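Local coordinates for protein VP2 (Primate bocaparvovirus 1, PDB 7L0Y) that self-assembles, as the capsid protein of human bocavirus 1, into an icosahedral T=1 shell built from 60 subunits, at residues I107-I112 / T449-C454; V132-D137 / Q208-G213; N35-I40 / K160-F165. All blocks are in the same frame, centred on the assembly; numbering follows the deposited sequence.

Contact 1: I107-I112 / T449-C454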
# COMPACT_ATOMS: atom_id res chain seq x y z
N ILE A 107 69.11 60.13 0.74
CA ILE A 107 70.21 60.59 1.57
C ILE A 107 70.45 59.53 2.62
O ILE A 107 69.54 59.19 3.38
CB ILE A 107 69.92 61.96 2.21
CG1 ILE A 107 69.73 63.01 1.12
CG2 ILE A 107 71.04 62.37 3.12
CD1 ILE A 107 69.16 64.29 1.60
N TYR A 108 71.66 59.00 2.67
CA TYR A 108 71.90 57.81 3.48
C TYR A 108 73.38 57.73 3.83
O TYR A 108 74.19 58.55 3.40
CB TYR A 108 71.42 56.57 2.73
CG TYR A 108 72.10 56.34 1.42
CD1 TYR A 108 73.14 55.45 1.31
CD2 TYR A 108 71.73 57.06 0.30
CE1 TYR A 108 73.76 55.25 0.13
CE2 TYR A 108 72.35 56.88 -0.88
CZ TYR A 108 73.37 55.97 -0.97
OH TYR A 108 74.00 55.77 -2.17
N ASN A 109 73.72 56.71 4.62
CA ASN A 109 75.07 56.50 5.14
C ASN A 109 75.64 57.77 5.76
O ASN A 109 76.76 58.18 5.47
CB ASN A 109 76.00 55.97 4.05
CG ASN A 109 75.70 54.54 3.70
OD1 ASN A 109 75.11 53.82 4.50
ND2 ASN A 109 76.09 54.13 2.52
N LEU A 110 74.85 58.38 6.63
CA LEU A 110 75.25 59.64 7.23
C LEU A 110 76.33 59.41 8.27
O LEU A 110 76.32 58.41 8.98
CB LEU A 110 74.05 60.33 7.87
CG LEU A 110 73.04 61.04 6.97
CD1 LEU A 110 73.79 61.81 5.92
CD2 LEU A 110 72.12 60.06 6.30
N GLN A 111 77.26 60.35 8.35
CA GLN A 111 78.30 60.33 9.36
C GLN A 111 78.44 61.72 9.95
O GLN A 111 78.77 62.66 9.24
CB GLN A 111 79.63 59.90 8.76
CG GLN A 111 79.71 58.46 8.40
CD GLN A 111 80.97 58.17 7.67
OE1 GLN A 111 81.47 59.00 6.92
NE2 GLN A 111 81.54 57.01 7.91
N ILE A 112 78.20 61.84 11.24
CA ILE A 112 78.49 63.07 11.97
C ILE A 112 79.77 62.84 12.75
O ILE A 112 79.88 61.88 13.52
CB ILE A 112 77.34 63.49 12.89
CG1 ILE A 112 76.09 63.79 12.07
CG2 ILE A 112 77.73 64.73 13.64
CD1 ILE A 112 75.12 62.65 11.98
N THR A 449 79.04 64.08 6.85
CA THR A 449 79.22 63.56 5.51
C THR A 449 78.21 62.46 5.29
O THR A 449 77.79 61.79 6.24
CB THR A 449 80.64 63.02 5.28
OG1 THR A 449 80.92 61.96 6.21
CG2 THR A 449 81.66 64.10 5.46
N GLY A 450 77.80 62.28 4.05
CA GLY A 450 76.90 61.20 3.72
C GLY A 450 76.89 60.99 2.23
O GLY A 450 77.63 61.63 1.49
N GLN A 451 76.01 60.10 1.80
CA GLN A 451 75.83 59.82 0.38
C GLN A 451 74.45 60.28 -0.04
O GLN A 451 73.47 60.02 0.65
CB GLN A 451 76.02 58.33 0.09
CG GLN A 451 77.41 57.82 0.44
CD GLN A 451 77.64 56.37 0.09
OE1 GLN A 451 76.71 55.60 -0.14
NE2 GLN A 451 78.90 55.96 0.09
N VAL A 452 74.39 61.02 -1.14
CA VAL A 452 73.15 61.29 -1.85
C VAL A 452 73.16 60.50 -3.14
O VAL A 452 74.16 60.51 -3.87
CB VAL A 452 72.94 62.78 -2.14
CG1 VAL A 452 72.47 63.45 -0.93
CG2 VAL A 452 74.24 63.41 -2.57
N SER A 453 72.07 59.81 -3.42
CA SER A 453 71.85 59.17 -4.70
C SER A 453 70.64 59.81 -5.35
O SER A 453 69.58 59.92 -4.73
CB SER A 453 71.66 57.67 -4.54
OG SER A 453 70.49 57.37 -3.82
N CYS A 454 70.81 60.25 -6.59
CA CYS A 454 69.73 60.75 -7.42
C CYS A 454 69.47 59.73 -8.51
O CYS A 454 70.41 59.17 -9.07
CB CYS A 454 70.08 62.11 -8.02
SG CYS A 454 68.79 62.88 -9.00

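Contact 2: V132-D137 / Q208-G213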
# COMPACT_ATOMS: atom_id res chain seq x y z
N VAL A 132 71.07 65.11 11.92
CA VAL A 132 71.02 66.13 10.90
C VAL A 132 69.56 66.36 10.55
O VAL A 132 68.78 65.41 10.46
CB VAL A 132 71.84 65.77 9.64
CG1 VAL A 132 73.29 65.71 9.96
CG2 VAL A 132 71.38 64.46 9.04
N HIS A 133 69.20 67.63 10.40
CA HIS A 133 67.88 68.02 9.97
C HIS A 133 67.83 68.00 8.45
O HIS A 133 68.73 68.52 7.79
CB HIS A 133 67.56 69.41 10.50
CG HIS A 133 67.52 69.48 11.99
ND1 HIS A 133 66.40 69.18 12.72
CD2 HIS A 133 68.50 69.74 12.89
CE1 HIS A 133 66.67 69.30 14.01
NE2 HIS A 133 67.94 69.64 14.13
N ILE A 134 66.79 67.38 7.91
CA ILE A 134 66.60 67.28 6.47
C ILE A 134 65.13 67.50 6.19
O ILE A 134 64.27 66.88 6.82
CB ILE A 134 67.05 65.91 5.92
CG1 ILE A 134 68.54 65.71 6.13
CG2 ILE A 134 66.74 65.80 4.45
CD1 ILE A 134 69.00 64.32 5.90
N PHE A 135 64.84 68.39 5.25
CA PHE A 135 63.50 68.41 4.70
C PHE A 135 63.57 68.94 3.29
O PHE A 135 64.46 69.71 2.94
CB PHE A 135 62.54 69.25 5.54
CG PHE A 135 62.75 70.71 5.42
CD1 PHE A 135 61.95 71.46 4.60
CD2 PHE A 135 63.79 71.32 6.07
CE1 PHE A 135 62.15 72.79 4.46
CE2 PHE A 135 64.00 72.65 5.93
CZ PHE A 135 63.17 73.38 5.13
N CYS A 136 62.63 68.50 2.48
CA CYS A 136 62.43 69.01 1.14
C CYS A 136 61.32 70.05 1.20
O CYS A 136 60.31 69.84 1.87
CB CYS A 136 62.07 67.88 0.17
SG CYS A 136 61.85 68.32 -1.56
N ASP A 137 61.51 71.15 0.50
CA ASP A 137 60.45 72.13 0.35
C ASP A 137 59.84 71.89 -1.02
O ASP A 137 60.36 72.36 -2.03
CB ASP A 137 61.02 73.54 0.49
CG ASP A 137 59.96 74.61 0.51
OD1 ASP A 137 58.76 74.28 0.60
OD2 ASP A 137 60.32 75.79 0.39
N GLN A 208 62.77 66.09 9.12
CA GLN A 208 63.24 64.80 9.56
C GLN A 208 64.62 64.95 10.17
O GLN A 208 65.47 65.67 9.65
CB GLN A 208 63.28 63.81 8.41
CG GLN A 208 61.91 63.42 7.94
CD GLN A 208 61.94 62.50 6.77
OE1 GLN A 208 62.90 62.49 6.00
NE2 GLN A 208 60.90 61.70 6.62
N VAL A 209 64.82 64.31 11.32
CA VAL A 209 66.11 64.30 11.97
C VAL A 209 66.68 62.90 11.84
O VAL A 209 66.02 61.92 12.19
CB VAL A 209 66.02 64.73 13.44
CG1 VAL A 209 67.37 64.66 14.09
CG2 VAL A 209 65.46 66.13 13.53
N LEU A 210 67.87 62.81 11.29
CA LEU A 210 68.51 61.54 10.99
C LEU A 210 69.76 61.39 11.83
O LEU A 210 70.60 62.29 11.85
CB LEU A 210 68.86 61.43 9.51
CG LEU A 210 67.84 60.89 8.52
CD1 LEU A 210 66.62 61.77 8.44
CD2 LEU A 210 68.49 60.81 7.17
N ARG A 211 69.88 60.27 12.52
CA ARG A 211 71.16 59.85 13.06
C ARG A 211 71.85 58.94 12.05
O ARG A 211 71.36 58.70 10.95
CB ARG A 211 70.99 59.19 14.42
CG ARG A 211 70.59 60.16 15.50
CD ARG A 211 70.58 59.49 16.84
NE ARG A 211 70.23 60.42 17.90
CZ ARG A 211 70.13 60.09 19.18
NH1 ARG A 211 70.36 58.84 19.55
NH2 ARG A 211 69.82 61.00 20.08
N THR A 212 73.02 58.43 12.44
CA THR A 212 73.90 57.82 11.46
C THR A 212 73.33 56.52 10.90
O THR A 212 73.70 56.10 9.80
CB THR A 212 75.28 57.58 12.07
OG1 THR A 212 76.18 57.15 11.05
CG2 THR A 212 75.21 56.52 13.16
N GLY A 213 72.40 55.90 11.62
CA GLY A 213 71.85 54.65 11.14
C GLY A 213 70.57 54.83 10.34
O GLY A 213 70.03 53.87 9.79

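Contact 3: N35-I40 / K160-F165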
# COMPACT_ATOMS: atom_id res chain seq x y z
N ASN A 35 73.00 58.30 -10.00
CA ASN A 35 74.17 59.03 -9.56
C ASN A 35 74.23 59.03 -8.04
O ASN A 35 73.24 59.30 -7.38
CB ASN A 35 74.16 60.47 -10.06
CG ASN A 35 74.52 60.58 -11.51
OD1 ASN A 35 75.69 60.56 -11.86
ND2 ASN A 35 73.51 60.69 -12.36
N THR A 36 75.40 58.75 -7.50
CA THR A 36 75.64 58.88 -6.08
C THR A 36 76.82 59.82 -5.90
O THR A 36 77.79 59.75 -6.65
CB THR A 36 75.95 57.55 -5.41
OG1 THR A 36 75.02 56.57 -5.84
CG2 THR A 36 75.79 57.67 -3.93
N ARG A 37 76.71 60.72 -4.93
CA ARG A 37 77.84 61.52 -4.50
C ARG A 37 78.02 61.37 -3.01
O ARG A 37 77.11 61.02 -2.27
CB ARG A 37 77.68 63.00 -4.82
CG ARG A 37 77.53 63.34 -6.26
CD ARG A 37 78.77 63.03 -7.05
NE ARG A 37 78.62 63.43 -8.43
CZ ARG A 37 78.11 62.67 -9.38
NH1 ARG A 37 77.68 61.45 -9.10
NH2 ARG A 37 78.01 63.12 -10.62
N GLN A 38 79.24 61.64 -2.57
CA GLN A 38 79.58 61.82 -1.18
C GLN A 38 79.56 63.31 -0.92
O GLN A 38 80.29 64.06 -1.56
CB GLN A 38 80.95 61.20 -0.90
CG GLN A 38 81.47 61.22 0.51
CD GLN A 38 80.65 60.42 1.48
OE1 GLN A 38 80.13 60.95 2.45
NE2 GLN A 38 80.48 59.14 1.19
N PHE A 39 78.71 63.75 0.00
CA PHE A 39 78.58 65.17 0.30
C PHE A 39 79.13 65.44 1.69
O PHE A 39 79.20 64.55 2.54
CB PHE A 39 77.13 65.66 0.22
CG PHE A 39 76.23 65.08 1.26
CD1 PHE A 39 76.14 65.65 2.51
CD2 PHE A 39 75.46 63.98 0.99
CE1 PHE A 39 75.33 65.12 3.46
CE2 PHE A 39 74.63 63.47 1.94
CZ PHE A 39 74.57 64.03 3.17
N ILE A 40 79.53 66.68 1.92
CA ILE A 40 79.96 67.15 3.23
C ILE A 40 79.22 68.43 3.53
O ILE A 40 79.14 69.33 2.69
CB ILE A 40 81.49 67.36 3.29
CG1 ILE A 40 81.90 67.76 4.70
CG2 ILE A 40 81.95 68.39 2.27
CD1 ILE A 40 83.37 67.78 4.90
N LYS A 160 84.14 63.00 -6.89
CA LYS A 160 84.42 64.24 -6.21
C LYS A 160 83.45 64.45 -5.06
O LYS A 160 82.29 64.05 -5.12
CB LYS A 160 84.35 65.42 -7.17
CG LYS A 160 85.34 65.37 -8.30
CD LYS A 160 86.76 65.47 -7.79
CE LYS A 160 87.74 65.54 -8.94
NZ LYS A 160 89.13 65.69 -8.47
N THR A 161 83.93 65.11 -4.01
CA THR A 161 83.10 65.40 -2.85
C THR A 161 82.30 66.66 -3.11
O THR A 161 82.82 67.64 -3.64
CB THR A 161 83.94 65.53 -1.57
OG1 THR A 161 84.64 64.30 -1.35
CG2 THR A 161 83.07 65.82 -0.36
N TRP A 162 81.03 66.61 -2.76
CA TRP A 162 80.10 67.70 -2.94
C TRP A 162 79.95 68.50 -1.66
O TRP A 162 79.41 68.01 -0.68
CB TRP A 162 78.76 67.12 -3.37
CG TRP A 162 77.74 68.09 -3.81
CD1 TRP A 162 77.90 69.42 -4.00
CD2 TRP A 162 76.39 67.80 -4.16
NE1 TRP A 162 76.73 69.98 -4.42
CE2 TRP A 162 75.78 69.00 -4.53
CE3 TRP A 162 75.63 66.62 -4.19
CZ2 TRP A 162 74.45 69.07 -4.92
CZ3 TRP A 162 74.32 66.70 -4.58
CH2 TRP A 162 73.74 67.91 -4.93
N LYS A 163 80.41 69.75 -1.67
CA LYS A 163 80.28 70.61 -0.51
C LYS A 163 79.06 71.47 -0.71
O LYS A 163 78.96 72.18 -1.69
CB LYS A 163 81.49 71.54 -0.37
CG LYS A 163 82.84 70.91 -0.60
CD LYS A 163 83.93 71.88 -0.19
CE LYS A 163 85.33 71.32 -0.42
NZ LYS A 163 85.72 71.37 -1.85
N LEU A 164 78.12 71.39 0.21
CA LEU A 164 76.89 72.16 0.14
C LEU A 164 77.11 73.64 0.42
O LEU A 164 77.97 74.01 1.20
CB LEU A 164 75.85 71.58 1.08
CG LEU A 164 75.06 70.39 0.51
CD1 LEU A 164 75.79 69.69 -0.63
CD2 LEU A 164 74.65 69.42 1.60
N PHE A 165 76.33 74.48 -0.24
CA PHE A 165 76.44 75.91 -0.03
C PHE A 165 75.41 76.37 0.97
O PHE A 165 74.39 75.73 1.15
CB PHE A 165 76.24 76.67 -1.34
CG PHE A 165 77.48 76.79 -2.16
CD1 PHE A 165 78.23 77.94 -2.13
CD2 PHE A 165 77.89 75.75 -2.97
CE1 PHE A 165 79.37 78.06 -2.89
CE2 PHE A 165 79.03 75.85 -3.73
CZ PHE A 165 79.78 77.01 -3.70

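Contact 1: I107-I112 / T449-C454
I107 runs alongside V452 on the face that F74 also packs against, its CG1 3.5 Å from V452 CG1, the two aliphatic chains pointing the same way. Next along, Y108 and Q451 form an antiparallel hydrogen-bonded pair: Y108 N donates to Q451 O, and Q451 N returns the bond to Y108 O, each at 2.9 Å. With CG set between its own backbone N and carbonyl carbon (chi1 61°), the Y108 ring comes against the Q451 side chain, whose CB sits over one face in a CH-pi contact, 3.9 Å from the ring centroid. The ring plane is almost perpendicular to the Q451 amide (89°). N109 breaks the run. Its backbone turns the chain through a corner, and its ND2 reaches Q451 OE1 at 3.1 Å from above the carbonyl plane; G18 O accepts from the same nitrogen. N109 and L110 together lie opposite G450, forming a beta bulge that shifts the register by one residue between the Y108 and Q111 pairs. The strand pair itself, 95-118 beside 446-462, is consistent with two adjacent strands of the BIDG sheet in the parvovirus jelly roll. Although the L110 side chain sets off away from the partner strand, its CD1 branch returns to within 3.9 Å of G450 CA, where no side chain stands in the way. Pairing resumes at Q111, whose N donates to T449 O while T449 N donates to Q111 O (2.8 Å). Beyond it the extended Q111 chain takes a weak bond from T449 OG1 at OE1 (3.1 Å), and its NE2 makes a weak bond to T129 O of a neighbouring subunit.

Contact 2: V132-D137 / Q208-G213
I134 overlaps L210 at about a right angle, its CD1 3.8 Å from L210 CD2. With CG1 anti to the carbonyl carbon (chi1 -63°) and the chain extended beyond it, I134 delivers its terminal methyl across to the leucine. V132 joins the same face through CG2, 4.0 Å from L210 CB. On the reverse face H133 and V209, a non-hydrogen-bonded pair, stand side by side, and the valine CG2 rests against the ND1 and CE1 end of the imidazole. W20 of a neighbouring subunit meets that ring with planes at about 90°. Four backbone bonds hold the strands in antiparallel register: V132 with L210 in both directions, each 2.9 Å from N to O, and I134 with Q208, where I134 N to Q208 O is 2.8 Å. Q208 sends its amide elsewhere, OE1 to T216 OG1 and NE2 to G3 O of the same neighbouring subunit, tying the pair into the subunit interface. Strands 132-137 and 208-210 are consistent with E and F of the jelly-roll CHEF sheet. Strand 424-429 flanks 132-137 on its other edge, while V132, I134 and L210 pack inward on strands 95-118 and 215-232 of the opposing sheet.

Contact 3: N35-I40 / K160-F165
F39 and W162 are paired neighbours on the same face of this parallel pairing, their CB atoms 4.2 Å apart. W162 is gripped by the backbone on both sides of F39: its N donates to Q38 O, nearly straight at 172° and 2.9 Å, and I40 N donates to its O, also at 2.9 Å. CG anti to the backbone N (chi1 -171°) carries the W162 indole alongside R37, whose CB lies 4.2 Å from W162 CE3, and NE1 bonds to D152 O. F74 meets both the F39 and the W162 rings edge-to-face. L164 belongs to this packed side too: its CD1 lies over one face of the W162 indole, 3.8 Å above the plane, and its CD2 approaches F39 CD1 obliquely at 4.2 Å. On the opposite face, I40 CG2 meets T161 CG2 at 3.8 Å and touches the aliphatic start of K163.

The ends are looser. Past I40, L164 N to I40 O is a weak bond of 3.4 Å, and K163 is exposed. At the start of the strand K160 is partly exposed, and T161 OG1 bonds to K431 NZ of a neighbouring subunit.

Strand 161-163 pairs in parallel with strand 30-42, which is consistent with strand B of the BIDG sheet and also runs beside 446-462. R37 NH1 bonds to the carbonyl O of the preceding T36, and NH2 to P155 O. With the guanidinium engaged by backbone carbonyls, the aromatic side buried and K163 turned to solvent, the junction is held by backbone bonds and apolar contact more than by charge pairing.

From the N terminus, strand 35-40 comes first and closes a loop of 119 intervening residues with 160-165 (contact 3). Within that loop lie 107-112 and 132-137, whose partners come later, so contact 3 crosses both others. Contact 2 closes the shortest loop, 70 residues between 132-137 and 208-213, and is nested in contact 1, which spans 336 residues to 449-454. Contacts 1 and 3 join directly through a probable backbone bond from R37 N to V452 O. Contacts 1 and 2 meet where L110 packs on L210, I107 on I134, and L110 O probably bonds T212 OG1, so the sheet of 30-42, 446-462 and 95-118 is tied to that of 132-137 and 208-210.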